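Local coordinates for putative decarboxylase involved in desferrioxamine biosynthesis (Erwinia amylovora, PDB 5O5C), which probably decarboxylates lysine with the help of pyridoxal 5'-phosphate, on the route to the siderophore desferrioxamine, at residues 174-179 / 222-226; 208-214 / 232-238; 185-190 / 201-207; 155-159 / 318-324; 349-353 / 374-378. All coordinates share one frame; numbering follows the deposited sequence.

Contact 1 (174-179 / 222-226)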
# COMPACT_ATOMS: atom_id res chain seq x y z
N ASN B 174 0.90 -10.59 5.72
CA ASN B 174 0.79 -12.06 5.61
C ASN B 174 1.66 -12.58 4.50
O ASN B 174 2.22 -13.65 4.64
CB ASN B 174 -0.64 -12.56 5.45
CG ASN B 174 -1.43 -12.54 6.75
OD1 ASN B 174 -0.86 -12.43 7.84
ND2 ASN B 174 -2.74 -12.66 6.64
N LEU B 175 1.82 -11.81 3.42
CA LEU B 175 2.76 -12.23 2.38
C LEU B 175 4.18 -12.25 2.93
O LEU B 175 4.92 -13.25 2.71
CB LEU B 175 2.67 -11.35 1.15
CG LEU B 175 3.74 -11.55 0.07
CD1 LEU B 175 3.76 -12.98 -0.40
CD2 LEU B 175 3.45 -10.60 -1.08
N MET B 176 4.53 -11.23 3.70
CA MET B 176 5.90 -11.12 4.19
C MET B 176 6.16 -12.26 5.15
O MET B 176 7.25 -12.85 5.13
CB MET B 176 6.18 -9.78 4.88
CG MET B 176 6.16 -8.57 4.00
SD MET B 176 6.57 -7.17 5.05
CE MET B 176 6.44 -5.76 3.96
N ALA B 177 5.13 -12.61 5.94
CA ALA B 177 5.21 -13.75 6.89
C ALA B 177 5.48 -15.11 6.23
O ALA B 177 6.37 -15.89 6.70
CB ALA B 177 3.99 -13.84 7.79
N MET B 178 4.77 -15.41 5.15
CA MET B 178 5.01 -16.67 4.47
C MET B 178 6.33 -16.62 3.66
O MET B 178 6.98 -17.64 3.46
CB MET B 178 3.82 -17.04 3.60
CG MET B 178 2.50 -17.18 4.35
SD MET B 178 2.57 -18.34 5.72
CE MET B 178 2.95 -19.83 4.99
N LEU B 179 6.75 -15.41 3.25
CA LEU B 179 7.96 -15.23 2.52
C LEU B 179 9.17 -15.57 3.45
O LEU B 179 10.02 -16.39 3.08
CB LEU B 179 8.05 -13.83 1.96
CG LEU B 179 9.35 -13.36 1.27
CD1 LEU B 179 9.86 -14.22 0.14
CD2 LEU B 179 9.08 -11.94 0.79
N SER B 222 -1.03 -15.72 -0.71
CA SER B 222 0.39 -15.47 -0.52
C SER B 222 1.22 -16.66 -1.00
O SER B 222 2.22 -16.44 -1.64
CB SER B 222 0.77 -15.16 0.92
OG SER B 222 0.13 -14.01 1.39
N MET B 223 0.80 -17.89 -0.69
CA MET B 223 1.50 -19.11 -1.15
C MET B 223 1.38 -19.29 -2.65
O MET B 223 2.30 -19.85 -3.25
CB MET B 223 0.99 -20.38 -0.49
CG MET B 223 0.97 -20.45 0.99
SD MET B 223 2.45 -20.01 1.87
CE MET B 223 3.51 -21.32 1.33
N ALA B 224 0.31 -18.77 -3.28
CA ALA B 224 0.29 -18.67 -4.77
C ALA B 224 1.37 -17.82 -5.33
O ALA B 224 2.11 -18.22 -6.26
CB ALA B 224 -1.03 -18.20 -5.29
N ILE B 225 1.48 -16.63 -4.76
CA ILE B 225 2.49 -15.72 -5.16
C ILE B 225 3.91 -16.30 -4.95
O ILE B 225 4.78 -16.15 -5.80
CB ILE B 225 2.28 -14.39 -4.44
CG1 ILE B 225 0.98 -13.73 -4.92
CG2 ILE B 225 3.41 -13.42 -4.72
CD1 ILE B 225 0.56 -12.65 -3.97
N LEU B 226 4.13 -16.98 -3.82
CA LEU B 226 5.42 -17.50 -3.50
C LEU B 226 5.81 -18.71 -4.31
O LEU B 226 6.83 -19.27 -4.05
CB LEU B 226 5.52 -17.80 -2.01
CG LEU B 226 5.42 -16.59 -1.10
CD1 LEU B 226 5.00 -16.91 0.30
CD2 LEU B 226 6.71 -15.82 -1.11
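Met178 and Met223 meet with their thioethers crossed at about a right angle. Both chains are bent at chi2 and chi3; in Met178 these bends (-55° and -62°) bring the methyl CE to 3.2 Å from SD of Met223. CB and CG of Met178 lie near that sulfur separately. A second crossing, again close to perpendicular, sets Leu226 against Leu179, with CD2 of Leu226 3.7 Å from CD1 of Leu179. The other branch of Leu226, CD1, rests 3.5 Å from CB of Met178, so one leucine fork straddles neighbouring residues of helix 170-189. Leu175 adds its own CD1, 4.0 Å from CG of Leu226. Where the helices run nearest, Leu175 and Ser222 have CA atoms only 5.0 Å apart. There OG of Ser222 lies 3.3 Å from CA of Leu175 without bonding to it; its hydrogen bond goes to the carbonyl O of Ser218, one turn back in its own helix. On the flank, Asn174 touches the cofactor and is anchored by His296, Ser218 and Asp298, while Leu179 and Ile225 pack on Ile225 and Leu179 of the second subunit. The close approach thus rests on a small serine at the nearest point, its hydroxyl satisfied within its helix, with flexible methionines and leucines around it. Two helices of the cofactor-binding domain are joined mainly by apolar packing, with no hydrogen bond between the segments.

Contact 2 (208-214 / 232-238)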
# COMPACT_ATOMS: atom_id res chain seq x y z
N ARG B 208 4.90 -27.66 3.50
CA ARG B 208 3.51 -27.49 3.85
C ARG B 208 3.34 -26.49 4.95
O ARG B 208 4.09 -26.49 5.90
CB ARG B 208 2.86 -28.84 4.22
CG ARG B 208 2.68 -29.77 3.01
CD ARG B 208 1.66 -29.24 2.00
NE ARG B 208 1.45 -30.11 0.84
CZ ARG B 208 2.19 -30.12 -0.28
NH1 ARG B 208 3.25 -29.32 -0.43
NH2 ARG B 208 1.88 -30.95 -1.26
N VAL B 209 2.32 -25.66 4.80
CA VAL B 209 1.88 -24.68 5.81
C VAL B 209 0.52 -25.06 6.35
O VAL B 209 -0.35 -25.48 5.62
CB VAL B 209 1.81 -23.26 5.23
CG1 VAL B 209 1.18 -22.26 6.19
CG2 VAL B 209 3.22 -22.82 4.79
N PHE B 210 0.33 -24.91 7.65
CA PHE B 210 -0.92 -25.30 8.29
C PHE B 210 -1.66 -24.05 8.73
O PHE B 210 -1.09 -23.17 9.37
CB PHE B 210 -0.67 -26.21 9.49
CG PHE B 210 0.11 -27.43 9.15
CD1 PHE B 210 1.48 -27.40 9.16
CD2 PHE B 210 -0.53 -28.61 8.80
CE1 PHE B 210 2.22 -28.51 8.82
CE2 PHE B 210 0.21 -29.74 8.48
CZ PHE B 210 1.59 -29.69 8.50
N THR B 211 -2.95 -24.01 8.40
CA THR B 211 -3.83 -22.95 8.87
C THR B 211 -5.20 -23.48 9.15
O THR B 211 -5.59 -24.51 8.60
CB THR B 211 -4.08 -21.82 7.85
OG1 THR B 211 -4.52 -22.36 6.60
CG2 THR B 211 -2.91 -21.06 7.62
N SER B 212 -5.93 -22.75 9.96
CA SER B 212 -7.34 -23.05 10.21
C SER B 212 -8.16 -22.85 8.93
O SER B 212 -7.91 -21.93 8.15
CB SER B 212 -7.88 -22.14 11.34
OG SER B 212 -9.19 -22.49 11.73
N LYS B 213 -9.13 -23.72 8.69
CA LYS B 213 -10.14 -23.49 7.65
C LYS B 213 -10.83 -22.12 7.76
O LYS B 213 -11.32 -21.63 6.77
CB LYS B 213 -11.23 -24.58 7.72
CG LYS B 213 -10.77 -25.95 7.29
CD LYS B 213 -11.79 -27.04 7.67
CE LYS B 213 -11.42 -28.34 6.95
NZ LYS B 213 -12.40 -29.43 7.16
N LEU B 214 -10.84 -21.48 8.94
CA LEU B 214 -11.35 -20.13 9.12
C LEU B 214 -10.32 -19.00 9.07
O LEU B 214 -10.64 -17.86 9.51
CB LEU B 214 -12.13 -20.04 10.43
CG LEU B 214 -13.23 -21.06 10.65
CD1 LEU B 214 -13.83 -20.92 12.04
CD2 LEU B 214 -14.35 -20.91 9.65
N ALA B 232 0.04 -26.01 -1.01
CA ALA B 232 1.04 -26.06 0.04
C ALA B 232 0.43 -25.79 1.41
O ALA B 232 1.13 -25.84 2.41
CB ALA B 232 2.19 -25.11 -0.25
N VAL B 233 -0.85 -25.45 1.44
CA VAL B 233 -1.54 -25.01 2.62
C VAL B 233 -2.42 -26.18 2.98
O VAL B 233 -3.22 -26.61 2.14
CB VAL B 233 -2.40 -23.77 2.32
CG1 VAL B 233 -3.35 -23.46 3.48
CG2 VAL B 233 -1.49 -22.56 2.00
N ILE B 234 -2.26 -26.70 4.19
CA ILE B 234 -3.12 -27.75 4.75
C ILE B 234 -4.13 -27.10 5.74
O ILE B 234 -3.73 -26.57 6.80
CB ILE B 234 -2.29 -28.88 5.41
CG1 ILE B 234 -1.37 -29.54 4.36
CG2 ILE B 234 -3.20 -29.96 5.95
CD1 ILE B 234 -0.29 -30.44 4.92
N PRO B 235 -5.43 -27.07 5.37
CA PRO B 235 -6.47 -26.54 6.25
C PRO B 235 -6.74 -27.49 7.41
O PRO B 235 -6.91 -28.69 7.18
CB PRO B 235 -7.72 -26.41 5.34
CG PRO B 235 -7.21 -26.56 3.95
CD PRO B 235 -5.92 -27.31 4.01
N VAL B 236 -6.80 -26.95 8.62
CA VAL B 236 -6.95 -27.68 9.84
C VAL B 236 -8.32 -27.38 10.44
O VAL B 236 -8.74 -26.22 10.54
CB VAL B 236 -5.85 -27.24 10.83
CG1 VAL B 236 -5.95 -28.00 12.15
CG2 VAL B 236 -4.46 -27.37 10.18
N ASP B 237 -9.00 -28.44 10.87
CA ASP B 237 -10.38 -28.33 11.35
C ASP B 237 -10.41 -27.40 12.53
O ASP B 237 -9.40 -27.18 13.19
CB ASP B 237 -10.93 -29.72 11.74
CG ASP B 237 -12.44 -29.75 11.87
OD1 ASP B 237 -13.13 -28.76 11.53
OD2 ASP B 237 -12.96 -30.80 12.30
N TYR B 238 -11.55 -26.82 12.77
CA TYR B 238 -11.77 -25.97 13.93
C TYR B 238 -12.63 -26.66 15.00
O TYR B 238 -13.34 -27.62 14.71
CB TYR B 238 -12.38 -24.64 13.52
CG TYR B 238 -13.56 -24.76 12.61
CD1 TYR B 238 -13.38 -24.85 11.25
CD2 TYR B 238 -14.87 -24.81 13.11
CE1 TYR B 238 -14.44 -24.96 10.40
CE2 TYR B 238 -15.94 -24.94 12.25
CZ TYR B 238 -15.70 -25.02 10.89
OH TYR B 238 -16.70 -25.11 9.95
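Arg208 lies across Ile234 at about a right angle and can be followed outward atom by atom. Its CB starts 3.6 Å from CD1 of Ile234, and CG stays against that same methyl. The bend at chi2 (-67°) then turns the chain along the other strand, bringing CD to 3.5 Å from the carbonyl O of Ala232. At the tip, NE and NH1 pass beside CA of Ala232, NH1 at 4.0 Å, and NH1 is held by the carbonyl O of Ala205. The parallel pairing begins at the next residue: Val209 N donates to Ala232 O at 2.7 Å, and Val209 O accepts from Ile234 N. Thr211 repeats the pattern with Ile234 O and Val236 N, and Lys213 N closes the series on Val236 O at 3.1 Å. The two strands are twisted by 32° against each other. The side chain of Phe210 runs beside that of Ile234, pointing the same way, on the side covered by helix 246-258; Val209, Thr211 and Val233 face helix 218-225 instead. Past the strand ends, CD1 of Leu214 sits over one face of the Tyr238 ring, 4.1 Å from its centroid, a CH-pi contact. This is the pairing that completes the beta-alpha-beta unit 207-212, 218-225, 233-236 at one margin of the large sheet. Five backbone bonds supply its polar grip, and aliphatic carbon, including that of an arginine, packs along the flanks.

Contact 3 (185-190 / 201-207)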
# COMPACT_ATOMS: atom_id res chain seq x y z
N TRP B 185 13.37 -21.17 6.29
CA TRP B 185 13.41 -22.62 6.29
C TRP B 185 14.45 -23.08 5.29
O TRP B 185 15.30 -23.91 5.62
CB TRP B 185 12.06 -23.24 5.92
CG TRP B 185 12.15 -24.75 5.88
CD1 TRP B 185 12.56 -25.52 4.83
CD2 TRP B 185 11.82 -25.65 6.94
NE1 TRP B 185 12.50 -26.84 5.16
CE2 TRP B 185 12.07 -26.96 6.45
CE3 TRP B 185 11.35 -25.49 8.25
CZ2 TRP B 185 11.86 -28.10 7.24
CZ3 TRP B 185 11.15 -26.61 9.03
CH2 TRP B 185 11.39 -27.92 8.52
N CYS B 186 14.39 -22.54 4.07
CA CYS B 186 15.40 -22.87 3.07
C CYS B 186 16.84 -22.61 3.53
O CYS B 186 17.72 -23.39 3.18
CB CYS B 186 15.17 -22.14 1.76
SG CYS B 186 16.25 -22.80 0.47
N ALA B 187 17.09 -21.54 4.29
CA ALA B 187 18.47 -21.22 4.79
C ALA B 187 19.02 -22.12 5.92
O ALA B 187 20.25 -22.22 6.14
CB ALA B 187 18.54 -19.77 5.23
N ALA B 188 18.13 -22.73 6.67
CA ALA B 188 18.53 -23.54 7.78
C ALA B 188 18.68 -24.97 7.30
O ALA B 188 19.49 -25.70 7.86
CB ALA B 188 17.53 -23.39 8.94
N HIS B 189 17.98 -25.36 6.23
CA HIS B 189 17.95 -26.76 5.75
C HIS B 189 18.72 -27.04 4.46
O HIS B 189 18.98 -28.20 4.15
CB HIS B 189 16.50 -27.23 5.63
CG HIS B 189 15.79 -27.23 6.94
ND1 HIS B 189 15.27 -26.08 7.50
CD2 HIS B 189 15.59 -28.21 7.85
CE1 HIS B 189 14.76 -26.36 8.68
NE2 HIS B 189 14.93 -27.65 8.91
N HIS B 190 19.06 -26.00 3.69
CA HIS B 190 19.95 -26.16 2.53
C HIS B 190 21.06 -25.12 2.67
O HIS B 190 20.88 -23.98 2.23
CB HIS B 190 19.21 -26.04 1.21
CG HIS B 190 18.12 -27.06 1.05
ND1 HIS B 190 16.85 -26.86 1.55
CD2 HIS B 190 18.10 -28.26 0.42
CE1 HIS B 190 16.10 -27.90 1.25
NE2 HIS B 190 16.83 -28.76 0.57
N PRO B 201 14.60 -24.42 -4.00
CA PRO B 201 15.37 -25.63 -4.08
C PRO B 201 14.50 -26.82 -4.47
O PRO B 201 13.23 -26.75 -4.45
CB PRO B 201 15.90 -25.79 -2.65
CG PRO B 201 14.76 -25.31 -1.83
CD PRO B 201 14.21 -24.14 -2.61
N HIS B 202 15.18 -27.90 -4.80
CA HIS B 202 14.54 -29.07 -5.37
C HIS B 202 13.34 -29.51 -4.56
O HIS B 202 12.27 -29.74 -5.14
CB HIS B 202 15.57 -30.20 -5.58
CG HIS B 202 16.38 -30.05 -6.85
ND1 HIS B 202 16.95 -31.13 -7.51
CD2 HIS B 202 16.67 -28.96 -7.61
CE1 HIS B 202 17.58 -30.70 -8.59
NE2 HIS B 202 17.42 -29.39 -8.67
N ASP B 203 13.47 -29.56 -3.23
CA ASP B 203 12.43 -30.10 -2.39
C ASP B 203 11.32 -29.12 -1.90
O ASP B 203 10.56 -29.51 -1.04
CB ASP B 203 13.04 -30.89 -1.21
CG ASP B 203 13.66 -30.00 -0.15
OD1 ASP B 203 14.12 -28.88 -0.50
OD2 ASP B 203 13.70 -30.43 1.02
N ALA B 204 11.19 -27.93 -2.48
CA ALA B 204 10.10 -26.96 -2.17
C ALA B 204 8.68 -27.45 -2.40
O ALA B 204 7.73 -27.16 -1.64
CB ALA B 204 10.33 -25.64 -2.91
N ALA B 205 8.48 -28.23 -3.45
CA ALA B 205 7.14 -28.74 -3.68
C ALA B 205 6.62 -29.56 -2.48
O ALA B 205 5.43 -29.78 -2.39
CB ALA B 205 7.08 -29.53 -4.96
N LYS B 206 7.48 -29.98 -1.56
CA LYS B 206 7.01 -30.78 -0.43
C LYS B 206 6.57 -29.94 0.76
O LYS B 206 5.86 -30.44 1.61
CB LYS B 206 8.07 -31.78 -0.01
CG LYS B 206 8.54 -32.73 -1.10
CD LYS B 206 9.77 -33.49 -0.62
CE LYS B 206 9.99 -34.81 -1.33
NZ LYS B 206 11.22 -35.47 -0.78
N TRP B 207 6.97 -28.65 0.80
CA TRP B 207 6.77 -27.84 1.99
C TRP B 207 5.30 -27.61 2.25
O TRP B 207 4.52 -27.43 1.34
CB TRP B 207 7.53 -26.49 1.90
CG TRP B 207 9.03 -26.65 1.73
CD1 TRP B 207 9.75 -27.77 1.96
CD2 TRP B 207 9.96 -25.64 1.35
NE1 TRP B 207 11.06 -27.56 1.68
CE2 TRP B 207 11.23 -26.26 1.31
CE3 TRP B 207 9.85 -24.29 1.01
CZ2 TRP B 207 12.37 -25.57 0.95
CZ3 TRP B 207 10.98 -23.60 0.66
CH2 TRP B 207 12.25 -24.24 0.65
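The backbones of Trp185 and Trp207 stand well apart, 9.5 Å between CA atoms, and those of Cys186 and Pro201 approach to 7.7 Å, so the side chains, chiefly the two indoles, span the gap. Trp185 sends the edge of its indole toward the face of Trp207. The two five-membered rings lie 4.8 Å apart at their centroids, with planes at 62°, an edge-to-face pair. CD1 and NE1 of Trp185 do the touching, CD1 at 3.8 Å from CE2 of Trp207; Ala204 CA covers the opposite face of the Trp207 ring. Beyond the indoles, CB of Cys186 meets CH2 of Trp207. SG of Cys186, swung away from the backbone N (chi1 -170°), lies 3.7 Å from CG of Pro201. In this fold type I (aspartate aminotransferase) domain, helix 170-189 belongs to the connection that carries the chain from edge strand 163-167 across the large sheet to strand 207-212, and the 201-207 loop leads into the latter. Strand 262-269 supports both tryptophans, and Ile195 of the short helix between the segments packs on Cys186 and Trp207. At the helix end, His189 lays its ring over Trp185 and donates through ND1 to that residue's own carbonyl O at 2.9 Å; this oxygen also receives the backbone N-H groups of Ala188 and His189. His190 turns one ring face to CG of Pro201, whereas its very short approach to Asp203 is doubtful in the model.

Contact 4 (155-159 / 318-324)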
# COMPACT_ATOMS: atom_id res chain seq x y z
N ARG B 155 4.00 -4.23 23.40
CA ARG B 155 2.68 -4.69 23.79
C ARG B 155 2.48 -6.12 23.41
O ARG B 155 1.75 -6.83 24.11
CB ARG B 155 1.64 -3.83 23.13
CG ARG B 155 1.75 -2.38 23.53
CD ARG B 155 0.82 -2.19 24.64
NE ARG B 155 0.82 -0.87 25.22
CZ ARG B 155 -0.23 -0.39 25.88
NH1 ARG B 155 -1.35 -1.09 25.98
NH2 ARG B 155 -0.13 0.78 26.48
N ILE B 156 3.10 -6.55 22.30
CA ILE B 156 3.03 -7.96 21.91
C ILE B 156 3.83 -8.82 22.88
O ILE B 156 3.44 -9.98 23.16
CB ILE B 156 3.58 -8.18 20.49
CG1 ILE B 156 2.62 -7.64 19.45
CG2 ILE B 156 3.86 -9.65 20.18
CD1 ILE B 156 3.31 -7.33 18.12
N GLY B 157 4.95 -8.26 23.34
CA GLY B 157 5.86 -8.97 24.24
C GLY B 157 6.97 -9.74 23.54
O GLY B 157 7.61 -10.59 24.14
N LEU B 158 7.19 -9.46 22.26
CA LEU B 158 8.32 -10.09 21.56
C LEU B 158 9.69 -9.74 22.21
O LEU B 158 9.87 -8.67 22.77
CB LEU B 158 8.29 -9.73 20.07
CG LEU B 158 7.08 -10.33 19.33
CD1 LEU B 158 7.00 -9.92 17.88
CD2 LEU B 158 6.97 -11.84 19.44
N PRO B 159 10.67 -10.65 22.13
CA PRO B 159 11.92 -10.39 22.86
C PRO B 159 12.78 -9.29 22.24
O PRO B 159 12.45 -8.72 21.15
CB PRO B 159 12.62 -11.75 22.80
CG PRO B 159 12.19 -12.33 21.50
CD PRO B 159 10.82 -11.78 21.19
N ILE B 318 0.85 -15.00 22.07
CA ILE B 318 1.28 -14.16 20.94
C ILE B 318 2.77 -13.79 21.09
O ILE B 318 3.49 -13.65 20.11
CB ILE B 318 0.42 -12.88 20.85
CG1 ILE B 318 0.61 -12.21 19.50
CG2 ILE B 318 0.71 -11.90 22.02
CD1 ILE B 318 -0.49 -11.24 19.16
N GLU B 319 3.24 -13.70 22.34
CA GLU B 319 4.64 -13.35 22.60
C GLU B 319 5.62 -14.42 22.15
O GLU B 319 6.82 -14.16 22.12
CB GLU B 319 4.94 -12.99 24.09
CG GLU B 319 4.98 -14.18 25.04
CD GLU B 319 3.62 -14.75 25.30
OE1 GLU B 319 2.60 -14.06 25.01
OE2 GLU B 319 3.50 -15.88 25.76
N LYS B 320 5.11 -15.60 21.83
CA LYS B 320 5.90 -16.72 21.38
C LYS B 320 6.10 -16.74 19.83
O LYS B 320 7.01 -17.35 19.34
CB LYS B 320 5.29 -18.02 21.91
CG LYS B 320 5.20 -18.12 23.44
CD LYS B 320 4.50 -19.43 23.84
CE LYS B 320 4.64 -19.74 25.32
NZ LYS B 320 3.55 -20.66 25.76
N ALA B 321 5.28 -16.03 19.09
CA ALA B 321 5.30 -16.04 17.61
C ALA B 321 6.70 -15.78 16.97
O ALA B 321 7.53 -15.14 17.54
CB ALA B 321 4.31 -15.02 17.11
N ASP B 322 6.93 -16.29 15.77
CA ASP B 322 8.09 -15.88 14.98
C ASP B 322 7.78 -14.59 14.22
O ASP B 322 8.69 -13.70 14.11
CB ASP B 322 8.55 -17.02 14.07
CG ASP B 322 9.05 -18.18 14.86
OD1 ASP B 322 10.07 -17.98 15.51
OD2 ASP B 322 8.38 -19.23 14.90
N SER B 323 6.53 -14.49 13.73
CA SER B 323 5.94 -13.21 13.21
C SER B 323 4.52 -12.91 13.61
O SER B 323 3.79 -13.79 14.02
CB SER B 323 5.94 -13.18 11.69
OG SER B 323 5.34 -14.36 11.17
N VAL B 324 4.15 -11.64 13.45
CA VAL B 324 2.84 -11.15 13.84
C VAL B 324 2.38 -10.10 12.83
O VAL B 324 3.16 -9.15 12.48
CB VAL B 324 2.77 -10.50 15.25
CG1 VAL B 324 1.33 -10.17 15.62
CG2 VAL B 324 3.35 -11.36 16.34
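The flat peptide carbonyls of Ile156 and Gly157, at the end of helix 140-156, are met by the side chains of Glu319 and Ile318. CB of Glu319 faces two carbonyl oxygens, 3.5 Å from O of Ile156 and 3.6 Å from O of Gly157. CG2 of Ile318 also reaches the carbonyl O of Ile156, so that oxygen has aliphatic carbon from both residues against it. The carboxylate of Glu319 takes no part: with CG lodged between the backbone N and the carbonyl carbon (chi1 75°) the chain folds back, and OE1 accepts from the backbone N of Gly317, two residues earlier. Gly157 itself leaves the helix with a positive phi of 91°, and its backbone lies close to that of Glu319, the CA atoms 4.8 Å apart. Next along, Leu158 reaches in with CD2, 3.5 Å from the carbonyl O of Glu319 and near that of Ala321; both oxygens also receive weak hydrogen bonds from Arg344. Its CD1 meets CG2 of Val324 at 4.2 Å. That valine methyl is shared, since CG2 of Ile156 lies equally near it while also facing Ile318, whose side chain crosses its own at about a right angle. The contact therefore sets the end of helix 140-156 against the turn that leads into strand 323-327. Strand 294-299 backs Ile318 and Val324 from within the sheet, Phe342 of strand 339-343 packs on Ile156, and helix 281-290 lies against Ile318.

Contact 5 (349-353 / 374-378)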
# COMPACT_ATOMS: atom_id res chain seq x y z
N LEU B 349 14.33 -10.52 8.35
CA LEU B 349 14.00 -9.45 7.43
C LEU B 349 15.08 -9.30 6.37
O LEU B 349 14.79 -8.82 5.26
CB LEU B 349 13.69 -8.11 8.16
CG LEU B 349 12.34 -8.09 8.97
CD1 LEU B 349 12.26 -6.98 9.98
CD2 LEU B 349 11.10 -8.02 8.10
N SER B 350 16.31 -9.75 6.66
CA SER B 350 17.35 -9.74 5.63
C SER B 350 16.85 -10.41 4.32
O SER B 350 17.19 -9.94 3.22
CB SER B 350 18.71 -10.27 6.13
OG SER B 350 18.91 -11.67 5.92
N HIS B 351 16.00 -11.44 4.40
CA HIS B 351 15.52 -12.04 3.13
C HIS B 351 14.83 -11.01 2.17
O HIS B 351 14.77 -11.23 0.99
CB HIS B 351 14.67 -13.31 3.34
CG HIS B 351 15.43 -14.41 4.02
ND1 HIS B 351 16.34 -15.20 3.35
CD2 HIS B 351 15.48 -14.80 5.32
CE1 HIS B 351 16.93 -16.01 4.22
NE2 HIS B 351 16.42 -15.78 5.42
N VAL B 352 14.32 -9.90 2.68
CA VAL B 352 13.64 -8.93 1.83
C VAL B 352 14.54 -7.81 1.24
O VAL B 352 14.14 -7.17 0.27
CB VAL B 352 12.43 -8.39 2.58
CG1 VAL B 352 11.82 -7.22 1.86
CG2 VAL B 352 11.38 -9.49 2.75
N THR B 353 15.73 -7.56 1.81
CA THR B 353 16.62 -6.50 1.27
C THR B 353 17.71 -7.03 0.34
O THR B 353 17.90 -8.24 0.26
CB THR B 353 17.26 -5.68 2.41
OG1 THR B 353 17.99 -4.56 1.87
CG2 THR B 353 18.15 -6.52 3.32
N ASN B 374 15.08 -1.32 3.82
CA ASN B 374 15.79 -2.59 3.99
C ASN B 374 14.93 -3.72 4.60
O ASN B 374 15.24 -4.88 4.39
CB ASN B 374 17.11 -2.37 4.74
CG ASN B 374 18.02 -1.38 4.01
OD1 ASN B 374 18.36 -0.33 4.56
ND2 ASN B 374 18.37 -1.66 2.76
N LYS B 375 13.83 -3.38 5.29
CA LYS B 375 12.89 -4.35 5.87
C LYS B 375 11.53 -4.52 5.13
O LYS B 375 10.61 -5.21 5.59
CB LYS B 375 12.55 -3.95 7.32
CG LYS B 375 13.74 -3.57 8.20
CD LYS B 375 13.36 -3.16 9.62
CE LYS B 375 12.65 -1.83 9.69
NZ LYS B 375 12.44 -1.32 11.06
N SER B 376 11.40 -3.90 3.98
CA SER B 376 10.11 -3.71 3.30
C SER B 376 10.16 -4.40 1.99
O SER B 376 11.26 -4.58 1.45
CB SER B 376 9.88 -2.21 3.10
OG SER B 376 8.59 -1.90 2.59
N ILE B 377 8.99 -4.82 1.50
CA ILE B 377 8.79 -5.27 0.14
C ILE B 377 8.14 -4.19 -0.75
O ILE B 377 7.82 -4.44 -1.92
CB ILE B 377 8.03 -6.65 0.01
CG1 ILE B 377 6.70 -6.63 0.70
CG2 ILE B 377 8.90 -7.82 0.47
CD1 ILE B 377 5.65 -7.38 -0.05
N GLN B 378 7.95 -2.99 -0.20
CA GLN B 378 7.63 -1.80 -0.98
C GLN B 378 8.90 -0.95 -1.14
O GLN B 378 9.90 -1.12 -0.40
CB GLN B 378 6.57 -0.96 -0.24
CG GLN B 378 5.22 -1.65 0.02
CD GLN B 378 4.30 -0.88 0.97
OE1 GLN B 378 4.35 -1.03 2.17
NE2 GLN B 378 3.43 -0.09 0.41
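Val352, in the 3-10 turn 350-352, meets Ile377, in the loop that follows the other turn, within the long connection between strand 339-343 and helix 385-394; the second segment ends in an ST turn. CG2 of Val352 lies 3.8 Å from CG2 of Ile377. CG1 of the valine is modelled tight against the same methyl and closer still to the carbonyl O of Ser376, and its placement is doubtful. Alongside, CD1 of Leu349 lies against the aliphatic run of Lys375, 4.0 Å from its CD, and CD2 turns to the lysine's carbonyl O. Thr353, at the end of its segment, sets CG2 3.5 Å from the carbonyl O of Asn374. In the next shell, Lys375 bends at chi3 (-70°) and carries its ammonium to a salt bridge with Asp163, which ties this connection to the first strand of the large sheet. Helix 170-189 underlies the apolar part, Leu179 meeting Val352 and Met176 meeting Ile377, while Ile225 of the second subunit packs on Ile377. What shapes the chain just beyond is the hydroxyl of Ser376, whose OG accepts the backbone N-H of Gln378 at 3.1 Å.

In the fold
From the N terminus, contact 4 opens first at 155-159 and stays open for about 160 residues, closing only at 318-324. Within that span contact 1 opens on helix 170-189, and contact 3, using the end of the same helix, opens and closes inside it. Contact 2 then opens before contact 1 has closed, so these two cross: helix 218-225, which closes contact 1, lies between the paired strands of contact 2. Contact 5 follows in series after contact 4. The helix 170-189 is the shared element, packing against 218-225 and the two segments of contact 5, while contacts 2 and 4 reach separate regions of one sheet. Contacts 1 and 5 also border the second subunit.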